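Local atomic coordinates of aeromonas extracellular serine protease (Aeromonas sobria, PDB entry 3WQB), a protein that cleaves peptide bonds after paired basic residues, one of them lysine, as a secreted calcium-binding serine protease of the kexin and furin type, and probably acts as a virulence factor. Residues Thr21-Pro26 with Tyr37-Gly42; Ala75-Gly80 with Phe144-Asp149; Ser268-Val273 with Gly284-Asp289; Gln476-Leu481 with Ser587-Val592; His483-Asp488 with Gly557-Ser562. The protein carries 1 engineered substitution. All blocks are in the same frame, centred on the assembly; numbering follows the deposited sequence.

In the fold
Contacts 1, 2 and 3 involve the subtilisin domain, contacts 4 and 5 the C-terminal P-domain. Contact 2 carries D78 of the predicted charge relay beside the outermost strand 140-144 of the parallel sheet; the two loops of contact 3 flank strand 277-282, the outermost strand on the other side of the sheet, with centres 22 Å from contact 2, and its Y270 side chain lies about 8 Å from that of A336, the engineered position of the relay. Contact 1 joins two loops that precede helix 60-64, its L38 side chain about 9 Å from a calcium ion. Contact 5 is nested in the chain loop closed by contact 4, and the two touch through L481 and L486; D488 of contact 5 binds another calcium ion.

Contact 1 (Thr21-Pro26 with Tyr37-Gly42)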
# COMPACT_ATOMS: atom_id res chain seq x y z
N THR A 21 20.14 -4.88 28.01
CA THR A 21 19.80 -5.42 29.33
C THR A 21 18.55 -4.76 29.93
O THR A 21 17.92 -5.31 30.84
CB THR A 21 20.96 -5.26 30.33
OG1 THR A 21 21.24 -3.86 30.53
CG2 THR A 21 22.21 -5.99 29.84
N GLU A 22 18.20 -3.58 29.42
CA GLU A 22 17.06 -2.81 29.92
C GLU A 22 15.78 -3.05 29.11
O GLU A 22 14.76 -2.38 29.32
CB GLU A 22 17.38 -1.31 29.95
CG GLU A 22 18.48 -0.94 30.96
CD GLU A 22 18.07 -1.13 32.42
OE1 GLU A 22 16.86 -1.28 32.70
OE2 GLU A 22 18.97 -1.12 33.28
N ARG A 23 15.83 -4.00 28.19
CA ARG A 23 14.74 -4.25 27.26
C ARG A 23 13.60 -5.04 27.91
O ARG A 23 13.69 -6.25 28.12
CB ARG A 23 15.31 -4.95 26.03
CG ARG A 23 14.35 -5.31 24.93
CD ARG A 23 15.16 -5.57 23.69
NE ARG A 23 14.40 -6.26 22.65
CZ ARG A 23 14.28 -7.59 22.56
NH1 ARG A 23 14.85 -8.39 23.45
NH2 ARG A 23 13.58 -8.11 21.56
N CYS A 24 12.52 -4.32 28.23
CA CYS A 24 11.29 -4.89 28.79
C CYS A 24 10.13 -3.94 28.54
O CYS A 24 10.34 -2.75 28.28
CB CYS A 24 11.42 -5.18 30.30
SG CYS A 24 11.70 -3.72 31.37
N LEU A 25 8.91 -4.46 28.65
CA LEU A 25 7.69 -3.67 28.49
C LEU A 25 6.91 -3.57 29.79
O LEU A 25 6.60 -4.60 30.40
CB LEU A 25 6.76 -4.32 27.47
CG LEU A 25 7.26 -4.59 26.05
CD1 LEU A 25 6.26 -5.46 25.30
CD2 LEU A 25 7.52 -3.25 25.33
N PRO A 26 6.57 -2.33 30.21
CA PRO A 26 5.60 -2.21 31.30
C PRO A 26 4.22 -2.73 30.87
O PRO A 26 3.92 -2.83 29.66
CB PRO A 26 5.53 -0.69 31.54
CG PRO A 26 6.80 -0.14 30.96
CD PRO A 26 7.06 -1.02 29.76
N TYR A 37 5.79 -8.59 18.17
CA TYR A 37 6.04 -7.38 17.43
C TYR A 37 6.35 -6.18 18.32
O TYR A 37 7.06 -5.26 17.91
CB TYR A 37 4.89 -7.08 16.45
CG TYR A 37 3.50 -7.00 17.05
CD1 TYR A 37 2.71 -8.15 17.19
CD2 TYR A 37 2.95 -5.77 17.39
CE1 TYR A 37 1.40 -8.06 17.68
CE2 TYR A 37 1.65 -5.68 17.90
CZ TYR A 37 0.89 -6.83 18.04
OH TYR A 37 -0.40 -6.75 18.52
N LEU A 38 5.84 -6.21 19.56
CA LEU A 38 6.22 -5.19 20.54
C LEU A 38 7.64 -5.45 21.03
O LEU A 38 8.45 -4.52 21.13
CB LEU A 38 5.28 -5.21 21.75
CG LEU A 38 3.78 -4.95 21.54
CD1 LEU A 38 3.08 -5.01 22.87
CD2 LEU A 38 3.57 -3.60 20.86
N LEU A 39 7.93 -6.70 21.36
CA LEU A 39 9.23 -7.12 21.87
C LEU A 39 9.34 -8.61 21.57
O LEU A 39 8.55 -9.43 22.06
CB LEU A 39 9.34 -6.85 23.38
CG LEU A 39 10.71 -6.96 24.06
CD1 LEU A 39 10.68 -6.28 25.40
CD2 LEU A 39 11.13 -8.41 24.23
N ASN A 40 10.30 -8.94 20.72
CA ASN A 40 10.48 -10.30 20.24
C ASN A 40 11.57 -10.97 21.05
O ASN A 40 12.75 -10.65 20.90
CB ASN A 40 10.87 -10.26 18.75
CG ASN A 40 10.95 -11.64 18.12
OD1 ASN A 40 11.08 -12.66 18.79
ND2 ASN A 40 10.88 -11.66 16.79
N SER A 41 11.15 -11.88 21.93
CA SER A 41 12.08 -12.66 22.75
C SER A 41 12.19 -14.09 22.24
O SER A 41 12.63 -14.98 22.97
CB SER A 41 11.60 -12.67 24.20
OG SER A 41 10.32 -13.28 24.28
N GLY A 42 11.78 -14.32 21.00
CA GLY A 42 11.77 -15.67 20.44
C GLY A 42 10.53 -16.45 20.82
O GLY A 42 10.50 -17.68 20.67
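L38 opens the second side of this contact: its CB meets CD1 of L25 at 3.7 Å, the two leucine side chains crossing at about a right angle. L39 follows and carries most of the apolar contact. With CG anti to the backbone N (chi1 -168°), its side chain is carried toward segment 21-26, where the two methyls part. CD1 reaches the backbone at C24 CA, 3.7 Å away, and also approaches CG of L25 at 3.9 Å, while CD2 lies over one face of the R23 guanidinium, offset toward its rim, with R23 NH2 at 3.6 Å.

At N40 the interaction turns polar. The extended R23 chain brings NH2 within 2.8 Å of N40 O, and the N-H...O angle is 155°. The carbonyl oxygen lies in the guanidinium plane, although the donor stands well above the carbonyl plane. R23 NH2 also forms a salt bridge with D56, whose carboxylate accepts from N40 N as well, so one acid ties the arginine to the backbone it grips. N40 OD1 in turn accepts from G42 N at 2.9 Å, closing an Asx turn.

The C24 side chain starts away from 37-42 and is in a disulfide with C4. The arrangement is one of two irregular loops near the N-terminus, before helix 60-64, one tied to C4 by that disulfide and the other shaped by the Asx turn at N40.

Contact 2 (Ala75-Gly80 with Phe144-Asp149); sequences AVVDDG and FNLLDD
V76 and D78 hold F144 between them: F144 N donates to V76 O at 3.0 Å, and D78 N donates to F144 O at 3.0 Å. These bonds flank the parallel bridge of V77 with F144. Past the bridge the pairing changes form, because L147 N bonds D78 O at 2.9 Å from a position above the carbonyl plane, as the second segment folds into a type I turn from N145 to D148.

Side chains fill in around this backbone. V77 CG1, anti to its own N (chi1 -176°), runs alongside L146 and meets its CG at 4.1 Å; A75 CB comes to the edge of the F144 ring, close to its plane. L147 lies across the D78 backbone, its CD1 3.8 Å from D78 CA. A water bridges D79 O with N145 ND2 and D148 OD2, donating to the two oxygens and accepting from the amide.

The next shell fixes the acids and the amide. D78 OD1 accepts from its neighbour D79 N at 2.7 Å and from H115 ND1. The D79 carboxylate receives the backbone N-H groups of H115 and G116 at the start of helix 115-124, while N145 is held by N98 and V99, and D148 OD1 accepts from N150 N. Helix 155-164 covers F144 and L146. Strand 73-77 of the parallel sheet of the subtilisin fold ends here, presenting D78, the predicted aspartate of the Asp-His-Ser charge relay, whose serine position is the engineered A336 in this structure.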
# COMPACT_ATOMS: atom_id res chain seq x y z
N ALA A 75 -7.16 7.21 12.00
CA ALA A 75 -8.31 6.67 11.27
C ALA A 75 -7.98 5.30 10.70
O ALA A 75 -6.97 5.14 10.01
CB ALA A 75 -8.72 7.60 10.14
N VAL A 76 -8.83 4.32 10.98
CA VAL A 76 -8.69 2.99 10.41
C VAL A 76 -9.73 2.83 9.32
O VAL A 76 -10.93 2.69 9.59
CB VAL A 76 -8.81 1.91 11.51
CG1 VAL A 76 -8.73 0.53 10.92
CG2 VAL A 76 -7.70 2.10 12.54
N VAL A 77 -9.26 2.91 8.08
CA VAL A 77 -10.12 2.82 6.90
C VAL A 77 -10.03 1.36 6.44
O VAL A 77 -9.04 0.93 5.86
CB VAL A 77 -9.68 3.83 5.82
CG1 VAL A 77 -10.63 3.81 4.63
CG2 VAL A 77 -9.60 5.24 6.41
N ASP A 78 -11.06 0.59 6.74
CA ASP A 78 -10.92 -0.86 6.65
C ASP A 78 -12.30 -1.53 6.54
O ASP A 78 -13.22 -0.91 6.02
CB ASP A 78 -10.11 -1.37 7.86
CG ASP A 78 -9.30 -2.61 7.55
OD1 ASP A 78 -9.90 -3.69 7.41
OD2 ASP A 78 -8.05 -2.51 7.47
N ASP A 79 -12.44 -2.77 7.00
CA ASP A 79 -13.71 -3.49 6.83
C ASP A 79 -14.72 -3.24 7.94
O ASP A 79 -15.85 -3.71 7.87
CB ASP A 79 -13.45 -5.00 6.65
CG ASP A 79 -12.99 -5.68 7.93
OD1 ASP A 79 -12.85 -5.01 8.98
OD2 ASP A 79 -12.81 -6.92 7.90
N GLY A 80 -14.32 -2.46 8.94
CA GLY A 80 -15.13 -2.33 10.15
C GLY A 80 -14.26 -2.12 11.38
O GLY A 80 -13.03 -2.18 11.31
N PHE A 144 -13.86 3.46 9.67
CA PHE A 144 -14.70 3.72 8.51
C PHE A 144 -14.67 2.44 7.69
O PHE A 144 -13.62 2.05 7.19
CB PHE A 144 -14.15 4.91 7.70
CG PHE A 144 -14.05 6.17 8.50
CD1 PHE A 144 -15.17 6.97 8.68
CD2 PHE A 144 -12.85 6.55 9.08
CE1 PHE A 144 -15.10 8.14 9.44
CE2 PHE A 144 -12.78 7.71 9.83
CZ PHE A 144 -13.90 8.50 10.02
N ASN A 145 -15.83 1.78 7.60
CA ASN A 145 -15.89 0.42 7.05
C ASN A 145 -16.01 0.36 5.53
O ASN A 145 -16.89 -0.32 4.99
CB ASN A 145 -17.00 -0.39 7.75
CG ASN A 145 -18.40 0.14 7.46
OD1 ASN A 145 -18.58 1.30 7.10
ND2 ASN A 145 -19.40 -0.71 7.66
N LEU A 146 -15.10 1.05 4.85
CA LEU A 146 -15.06 1.09 3.39
C LEU A 146 -15.01 -0.29 2.73
O LEU A 146 -15.48 -0.45 1.61
CB LEU A 146 -13.85 1.91 2.92
CG LEU A 146 -14.13 3.39 2.61
CD1 LEU A 146 -14.93 3.52 1.32
CD2 LEU A 146 -14.81 4.13 3.77
N LEU A 147 -14.42 -1.26 3.43
CA LEU A 147 -14.17 -2.59 2.87
C LEU A 147 -15.19 -3.63 3.31
O LEU A 147 -15.02 -4.82 3.04
CB LEU A 147 -12.75 -3.07 3.22
CG LEU A 147 -11.58 -2.13 2.94
CD1 LEU A 147 -10.27 -2.75 3.40
CD2 LEU A 147 -11.52 -1.73 1.49
N ASP A 148 -16.26 -3.19 3.98
CA ASP A 148 -17.37 -4.10 4.29
C ASP A 148 -17.84 -4.74 2.98
O ASP A 148 -17.85 -4.08 1.93
CB ASP A 148 -18.53 -3.33 4.94
CG ASP A 148 -19.67 -4.23 5.39
OD1 ASP A 148 -20.50 -4.64 4.54
OD2 ASP A 148 -19.75 -4.53 6.59
N ASP A 149 -18.22 -6.01 3.04
CA ASP A 149 -18.68 -6.74 1.85
C ASP A 149 -19.80 -6.00 1.10
O ASP A 149 -19.91 -6.11 -0.12
CB ASP A 149 -19.16 -8.17 2.20
CG ASP A 149 -18.02 -9.12 2.61
OD1 ASP A 149 -16.83 -8.75 2.54
OD2 ASP A 149 -18.34 -10.28 3.00
O HOH W 1 -18.49 -3.37 8.67

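Contact 3 (Ser268-Val273 with Gly284-Asp289); sequences SSYSSV and GEYGTD
E285 reaches back to the turn at S268-S271 through a folded side chain. From CB, its CG lies anti to the carbonyl carbon (chi1 -69°), and a second bend at chi2 brings CD to 3.7 Å from S269 N. There the carboxylate divides its oxygens: OE2 accepts from S269 N at 2.9 Å, OE1 from S269 OG at 2.7 Å, each through its syn lone pair. The N-H...O angle at S269 N is 165°. OE2 also touches S268 CA and takes a further bond from N262 ND2.

Beside this pair, G284 O accepts from S268 OG at 2.8 Å and, weakly, from Y270 OH, which also bonds G334 N. The Y270 ring continues outward to Y286 in an offset edge-to-face pair, its edge toward the face of Y286, with planes at 75° and Y270 CD2 3.6 Å from Y286 OH. A water then joins Y286 OH to S269 OG, donating to the serine, so that Y286 is linked through water to the residue that holds OE1.

The two loops at either end of strand 277-282 are thus tied together by hydroxyls, a carboxylate and a main-chain carbonyl. Both carboxylate oxygens have donors, and those donors would probably stabilise the ionised form of E285. The serine hydroxyl and amide fix the rotation of that carboxylate, and through them E285 holds the type I turn in addition to its own bond from S271 N to S268 O.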
# COMPACT_ATOMS: atom_id res chain seq x y z
N SER A 268 8.23 -11.35 5.19
CA SER A 268 7.17 -12.33 5.28
C SER A 268 7.00 -12.95 3.90
O SER A 268 7.11 -12.25 2.88
CB SER A 268 5.87 -11.66 5.71
OG SER A 268 6.01 -11.10 7.00
N SER A 269 6.77 -14.26 3.87
CA SER A 269 6.70 -15.03 2.63
C SER A 269 5.91 -14.32 1.53
O SER A 269 6.37 -14.25 0.39
CB SER A 269 6.09 -16.40 2.93
OG SER A 269 4.81 -16.28 3.52
N TYR A 270 4.75 -13.79 1.89
CA TYR A 270 3.78 -13.24 0.95
C TYR A 270 4.02 -11.77 0.56
O TYR A 270 3.37 -11.27 -0.36
CB TYR A 270 2.37 -13.35 1.57
CG TYR A 270 2.34 -12.79 2.97
CD1 TYR A 270 2.38 -11.42 3.19
CD2 TYR A 270 2.37 -13.63 4.09
CE1 TYR A 270 2.41 -10.89 4.47
CE2 TYR A 270 2.38 -13.12 5.38
CZ TYR A 270 2.41 -11.74 5.56
OH TYR A 270 2.43 -11.20 6.82
N SER A 271 4.93 -11.07 1.23
CA SER A 271 4.96 -9.60 1.07
C SER A 271 5.33 -9.12 -0.33
O SER A 271 6.34 -9.55 -0.88
CB SER A 271 5.93 -8.95 2.05
OG SER A 271 5.76 -7.53 2.06
N SER A 272 4.53 -8.20 -0.86
CA SER A 272 4.94 -7.48 -2.06
C SER A 272 6.14 -6.60 -1.74
O SER A 272 6.36 -6.25 -0.57
CB SER A 272 3.79 -6.64 -2.61
OG SER A 272 2.71 -7.49 -2.99
N VAL A 273 6.92 -6.28 -2.76
CA VAL A 273 8.15 -5.50 -2.60
C VAL A 273 8.33 -4.63 -3.83
O VAL A 273 7.68 -4.85 -4.85
CB VAL A 273 9.41 -6.40 -2.40
CG1 VAL A 273 9.25 -7.27 -1.16
CG2 VAL A 273 9.70 -7.26 -3.63
N GLY A 284 4.42 -10.85 10.33
CA GLY A 284 4.41 -12.27 10.64
C GLY A 284 4.06 -13.16 9.47
O GLY A 284 4.13 -12.75 8.30
N GLU A 285 3.69 -14.40 9.80
CA GLU A 285 3.32 -15.39 8.81
C GLU A 285 1.84 -15.69 8.98
O GLU A 285 1.04 -14.86 8.58
CB GLU A 285 4.23 -16.61 8.90
CG GLU A 285 5.67 -16.32 8.44
CD GLU A 285 5.79 -16.04 6.94
OE1 GLU A 285 4.90 -16.44 6.17
OE2 GLU A 285 6.80 -15.42 6.52
N TYR A 286 1.46 -16.82 9.60
CA TYR A 286 0.04 -17.19 9.69
C TYR A 286 -0.45 -17.52 11.09
O TYR A 286 -1.66 -17.63 11.30
CB TYR A 286 -0.28 -18.33 8.71
CG TYR A 286 -0.10 -17.89 7.28
CD1 TYR A 286 -1.15 -17.31 6.57
CD2 TYR A 286 1.13 -18.04 6.63
CE1 TYR A 286 -0.97 -16.88 5.25
CE2 TYR A 286 1.32 -17.60 5.33
CZ TYR A 286 0.26 -17.03 4.63
OH TYR A 286 0.44 -16.61 3.34
N GLY A 287 0.47 -17.66 12.04
CA GLY A 287 0.12 -17.88 13.44
C GLY A 287 -0.18 -19.33 13.74
O GLY A 287 -0.64 -19.66 14.84
N THR A 288 0.09 -20.19 12.76
CA THR A 288 -0.20 -21.62 12.85
C THR A 288 1.13 -22.32 13.14
O THR A 288 1.40 -22.71 14.27
CB THR A 288 -0.85 -22.12 11.54
OG1 THR A 288 -0.08 -21.63 10.43
CG2 THR A 288 -2.28 -21.59 11.41
N ASP A 289 1.97 -22.44 12.12
CA ASP A 289 3.29 -23.02 12.27
C ASP A 289 4.32 -22.05 12.84
O ASP A 289 5.27 -22.44 13.50
CB ASP A 289 3.78 -23.56 10.92
CG ASP A 289 2.87 -24.64 10.36
OD1 ASP A 289 2.54 -25.59 11.11
OD2 ASP A 289 2.47 -24.54 9.19
O HOH W 2 2.72 -17.25 2.14

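Contact 4 (Gln476-Leu481 with Ser587-Val592); sequences QVMVSL and SWSLRV
Six backbone hydrogen bonds join strands 476-481 and 587-592, which run antiparallel, at 174°, with axes approaching to 4.6 Å. The hydrogen-bonded pairs are Q476 with R591, M478 with S589 and S480 with S587; V477 with L590 and V479 with W588 are non-hydrogen-bonded pairs between them. R591 N to Q476 O, at 2.8 Å, is nearly straight (174°).

On the apolar face, V477 sends CG1 to the edge of the W588 ring, 3.9 Å from CE3, and CG2 to L590 CD1 at 3.9 Å. With CG placed between N and the carbonyl carbon (chi1 69°), the W588 ring is turned toward V477. The opposite face is more polar. Q476 and R591 run side by side, and a water donates to Q476 OE1 while accepting from R591 NH1 in its guanidinium plane. Q476 and R591 also have partners beyond each other: S251 O for Q476 NE2, L438 O for R591 NE. M478 CE lies 4.0 Å from S589 CB.

Strand 527-535 flanks 471-482 on its other edge, and strand 436-444 pairs with 583-595. L549 of strand 545-553 covers V477, V479 and W588, closing the P-domain β-sandwich over them.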
# COMPACT_ATOMS: atom_id res chain seq x y z
N GLN A 476 9.04 10.24 -8.96
CA GLN A 476 7.96 9.58 -9.67
C GLN A 476 8.28 9.57 -11.14
O GLN A 476 8.86 10.52 -11.68
CB GLN A 476 6.64 10.31 -9.45
CG GLN A 476 6.13 10.27 -8.02
CD GLN A 476 4.98 11.21 -7.80
OE1 GLN A 476 5.04 12.37 -8.20
NE2 GLN A 476 3.92 10.73 -7.15
N VAL A 477 7.89 8.48 -11.79
CA VAL A 477 8.05 8.31 -13.22
C VAL A 477 6.72 7.83 -13.79
O VAL A 477 6.04 6.98 -13.19
CB VAL A 477 9.18 7.29 -13.54
CG1 VAL A 477 9.15 6.79 -14.96
CG2 VAL A 477 10.54 7.89 -13.25
N MET A 478 6.32 8.39 -14.93
CA MET A 478 5.23 7.80 -15.72
C MET A 478 5.83 7.25 -16.99
O MET A 478 6.74 7.87 -17.55
CB MET A 478 4.15 8.83 -16.04
CG MET A 478 3.35 9.24 -14.81
SD MET A 478 2.01 10.36 -15.23
CE MET A 478 2.89 11.81 -15.81
N VAL A 479 5.36 6.08 -17.42
CA VAL A 479 5.88 5.43 -18.64
C VAL A 479 4.74 5.07 -19.58
O VAL A 479 3.68 4.58 -19.15
CB VAL A 479 6.73 4.17 -18.33
CG1 VAL A 479 7.23 3.52 -19.62
CG2 VAL A 479 7.92 4.52 -17.45
N SER A 480 4.97 5.33 -20.87
CA SER A 480 4.08 4.88 -21.93
C SER A 480 4.91 4.10 -22.94
O SER A 480 5.96 4.57 -23.38
CB SER A 480 3.38 6.06 -22.60
OG SER A 480 2.55 6.72 -21.66
N LEU A 481 4.44 2.90 -23.27
CA LEU A 481 5.12 2.04 -24.23
C LEU A 481 4.14 1.02 -24.79
O LEU A 481 3.10 0.75 -24.19
CB LEU A 481 6.35 1.35 -23.59
CG LEU A 481 6.16 0.42 -22.39
CD1 LEU A 481 5.71 -0.97 -22.83
CD2 LEU A 481 7.47 0.32 -21.62
N SER A 587 6.92 7.35 -24.44
CA SER A 587 7.27 8.54 -23.68
C SER A 587 7.50 8.14 -22.24
O SER A 587 7.05 7.08 -21.80
CB SER A 587 6.14 9.57 -23.72
OG SER A 587 5.00 9.11 -23.01
N TRP A 588 8.20 8.99 -21.51
CA TRP A 588 8.20 8.89 -20.07
C TRP A 588 8.27 10.29 -19.49
O TRP A 588 8.64 11.24 -20.19
CB TRP A 588 9.34 8.01 -19.55
CG TRP A 588 10.73 8.56 -19.71
CD1 TRP A 588 11.39 8.80 -20.88
CD2 TRP A 588 11.63 8.92 -18.65
NE1 TRP A 588 12.64 9.28 -20.61
CE2 TRP A 588 12.82 9.37 -19.25
CE3 TRP A 588 11.53 8.92 -17.25
CZ2 TRP A 588 13.92 9.79 -18.51
CZ3 TRP A 588 12.63 9.33 -16.51
CH2 TRP A 588 13.81 9.76 -17.14
N SER A 589 7.89 10.41 -18.22
CA SER A 589 7.94 11.68 -17.52
C SER A 589 8.57 11.47 -16.16
O SER A 589 8.41 10.42 -15.54
CB SER A 589 6.54 12.27 -17.36
OG SER A 589 5.95 12.53 -18.62
N LEU A 590 9.29 12.49 -15.70
CA LEU A 590 10.00 12.45 -14.43
C LEU A 590 9.57 13.59 -13.53
O LEU A 590 9.54 14.75 -13.96
CB LEU A 590 11.52 12.53 -14.67
CG LEU A 590 12.43 12.58 -13.44
CD1 LEU A 590 12.33 11.29 -12.61
CD2 LEU A 590 13.87 12.81 -13.87
N ARG A 591 9.24 13.26 -12.29
CA ARG A 591 8.98 14.26 -11.27
C ARG A 591 9.88 14.03 -10.07
O ARG A 591 9.86 12.96 -9.45
CB ARG A 591 7.51 14.29 -10.84
CG ARG A 591 7.24 15.45 -9.89
CD ARG A 591 5.78 15.66 -9.68
NE ARG A 591 5.51 17.09 -9.62
CZ ARG A 591 4.31 17.62 -9.44
NH1 ARG A 591 3.25 16.84 -9.28
NH2 ARG A 591 4.18 18.95 -9.41
N VAL A 592 10.68 15.04 -9.74
CA VAL A 592 11.50 14.99 -8.54
C VAL A 592 10.79 15.72 -7.39
O VAL A 592 10.36 16.87 -7.54
CB VAL A 592 12.89 15.59 -8.80
CG1 VAL A 592 13.75 15.49 -7.55
CG2 VAL A 592 13.59 14.88 -9.95
O HOH W 3 2.98 14.11 -8.64

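Contact 5 (His483-Asp488 with Gly557-Ser562); sequences HQRLPD and GTRQVS. With CA (calcium ion), chain D.
Two arginines lie stacked on each other here: the guanidinium groups of R485 and R559 have centres 3.8 Å apart and planes at 29°, R559 NH1 sitting over the middle of the R485 group. D488, which bonds both, probably offsets the repulsion between them. R559 comes end-on, NH1 and NH2 both reaching D488 OD1, at 2.8 Å for NH1, while R485 comes side-on with NE and NH2 to D488 OD2, at 2.9 Å for NE. The carboxylate stands nearly perpendicular to the R559 plane, at 80°.

The other end of R485 is spent on the second segment. NH1 and NH2 both donate to G557 O, the former at 2.8 Å, and the acceptor lies exactly in the guanidinium plane. A bend at chi3 (76°) turns that plane so that one edge meets D488 and another meets G557, and these four bonds fix its rotation. P487 CB touches R559 NH2 at 3.7 Å. R559 NE forms a second salt bridge, with E576, which adds negative charge near the stack.

D488 OD2 has one more duty: it binds the calcium ion at 2.3 Å, with D454, D553, A555, N578 and N579 completing the protein ligands. The cation and both arginines would probably keep this aspartate ionised. The arrangement is a calcium site of the P-domain, backed by a salt-bridge network of R485, D488 and R559 that ties the ion's ligand to strand 559-565.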
# COMPACT_ATOMS: atom_id res chain seq x y z
N HIS A 483 4.07 -3.02 -25.93
CA HIS A 483 4.74 -4.31 -25.86
C HIS A 483 3.70 -5.40 -25.64
O HIS A 483 2.80 -5.25 -24.81
CB HIS A 483 5.77 -4.34 -24.73
CG HIS A 483 6.68 -5.52 -24.77
ND1 HIS A 483 6.31 -6.77 -24.32
CD2 HIS A 483 7.96 -5.64 -25.20
CE1 HIS A 483 7.31 -7.61 -24.48
NE2 HIS A 483 8.33 -6.96 -25.01
N GLN A 484 3.84 -6.49 -26.40
CA GLN A 484 2.83 -7.54 -26.42
C GLN A 484 2.86 -8.52 -25.24
O GLN A 484 1.92 -9.29 -25.06
CB GLN A 484 2.93 -8.34 -27.73
CG GLN A 484 2.60 -7.55 -28.99
CD GLN A 484 3.04 -8.29 -30.24
OE1 GLN A 484 4.10 -8.93 -30.27
NE2 GLN A 484 2.22 -8.21 -31.29
N ARG A 485 3.93 -8.51 -24.45
CA ARG A 485 4.02 -9.34 -23.25
C ARG A 485 4.68 -8.57 -22.10
O ARG A 485 5.86 -8.74 -21.79
CB ARG A 485 4.73 -10.67 -23.53
CG ARG A 485 4.68 -11.64 -22.36
CD ARG A 485 5.06 -13.06 -22.74
NE ARG A 485 6.50 -13.21 -22.92
CZ ARG A 485 7.17 -14.35 -22.76
NH1 ARG A 485 6.53 -15.47 -22.44
NH2 ARG A 485 8.49 -14.36 -22.92
N LEU A 486 3.87 -7.73 -21.46
CA LEU A 486 4.38 -6.76 -20.49
C LEU A 486 5.32 -7.29 -19.40
O LEU A 486 6.29 -6.62 -19.08
CB LEU A 486 3.24 -5.96 -19.84
CG LEU A 486 2.57 -4.92 -20.75
CD1 LEU A 486 1.27 -4.45 -20.14
CD2 LEU A 486 3.50 -3.74 -21.04
N PRO A 487 5.05 -8.50 -18.85
CA PRO A 487 5.95 -8.96 -17.79
C PRO A 487 7.37 -9.30 -18.25
O PRO A 487 8.22 -9.54 -17.41
CB PRO A 487 5.23 -10.20 -17.23
CG PRO A 487 3.79 -9.95 -17.56
CD PRO A 487 3.84 -9.33 -18.92
N ASP A 488 7.64 -9.25 -19.55
CA ASP A 488 9.02 -9.37 -20.04
C ASP A 488 9.88 -8.17 -19.68
O ASP A 488 11.10 -8.23 -19.78
CB ASP A 488 9.05 -9.56 -21.56
CG ASP A 488 8.62 -10.96 -21.99
OD1 ASP A 488 8.35 -11.80 -21.11
OD2 ASP A 488 8.55 -11.19 -23.22
N GLY A 557 11.17 -17.08 -23.47
CA GLY A 557 10.59 -18.38 -23.16
C GLY A 557 9.12 -18.26 -22.80
O GLY A 557 8.69 -17.21 -22.31
N THR A 558 8.35 -19.31 -23.03
CA THR A 558 6.95 -19.34 -22.57
C THR A 558 6.89 -19.42 -21.05
O THR A 558 7.81 -19.91 -20.40
CB THR A 558 6.17 -20.53 -23.17
OG1 THR A 558 6.75 -21.76 -22.73
CG2 THR A 558 6.17 -20.45 -24.69
N ARG A 559 5.81 -18.90 -20.49
CA ARG A 559 5.55 -19.03 -19.07
C ARG A 559 4.12 -19.47 -18.87
O ARG A 559 3.25 -19.19 -19.70
CB ARG A 559 5.76 -17.69 -18.36
CG ARG A 559 7.21 -17.20 -18.35
CD ARG A 559 7.36 -15.94 -17.52
NE ARG A 559 6.64 -14.80 -18.08
CZ ARG A 559 7.11 -13.95 -18.99
NH1 ARG A 559 8.33 -14.09 -19.48
NH2 ARG A 559 6.34 -12.94 -19.39
N GLN A 560 3.87 -20.16 -17.76
CA GLN A 560 2.52 -20.55 -17.42
C GLN A 560 2.09 -20.00 -16.07
O GLN A 560 2.90 -19.86 -15.15
CB GLN A 560 2.38 -22.07 -17.46
CG GLN A 560 2.47 -22.67 -18.85
CD GLN A 560 2.24 -24.15 -18.82
OE1 GLN A 560 2.42 -24.77 -17.79
NE2 GLN A 560 1.82 -24.72 -19.95
N VAL A 561 0.80 -19.69 -15.99
CA VAL A 561 0.20 -19.12 -14.81
C VAL A 561 -1.02 -19.95 -14.46
O VAL A 561 -1.84 -20.26 -15.34
CB VAL A 561 -0.21 -17.64 -15.06
CG1 VAL A 561 -0.93 -17.05 -13.86
CG2 VAL A 561 1.03 -16.81 -15.42
N SER A 562 -1.14 -20.32 -13.19
CA SER A 562 -2.28 -21.08 -12.70
C SER A 562 -3.40 -20.11 -12.33
O SER A 562 -3.18 -19.12 -11.60
CB SER A 562 -1.87 -21.91 -11.47
OG SER A 562 -0.71 -22.70 -11.71
CA CA D . 10.06 -11.10 -25.00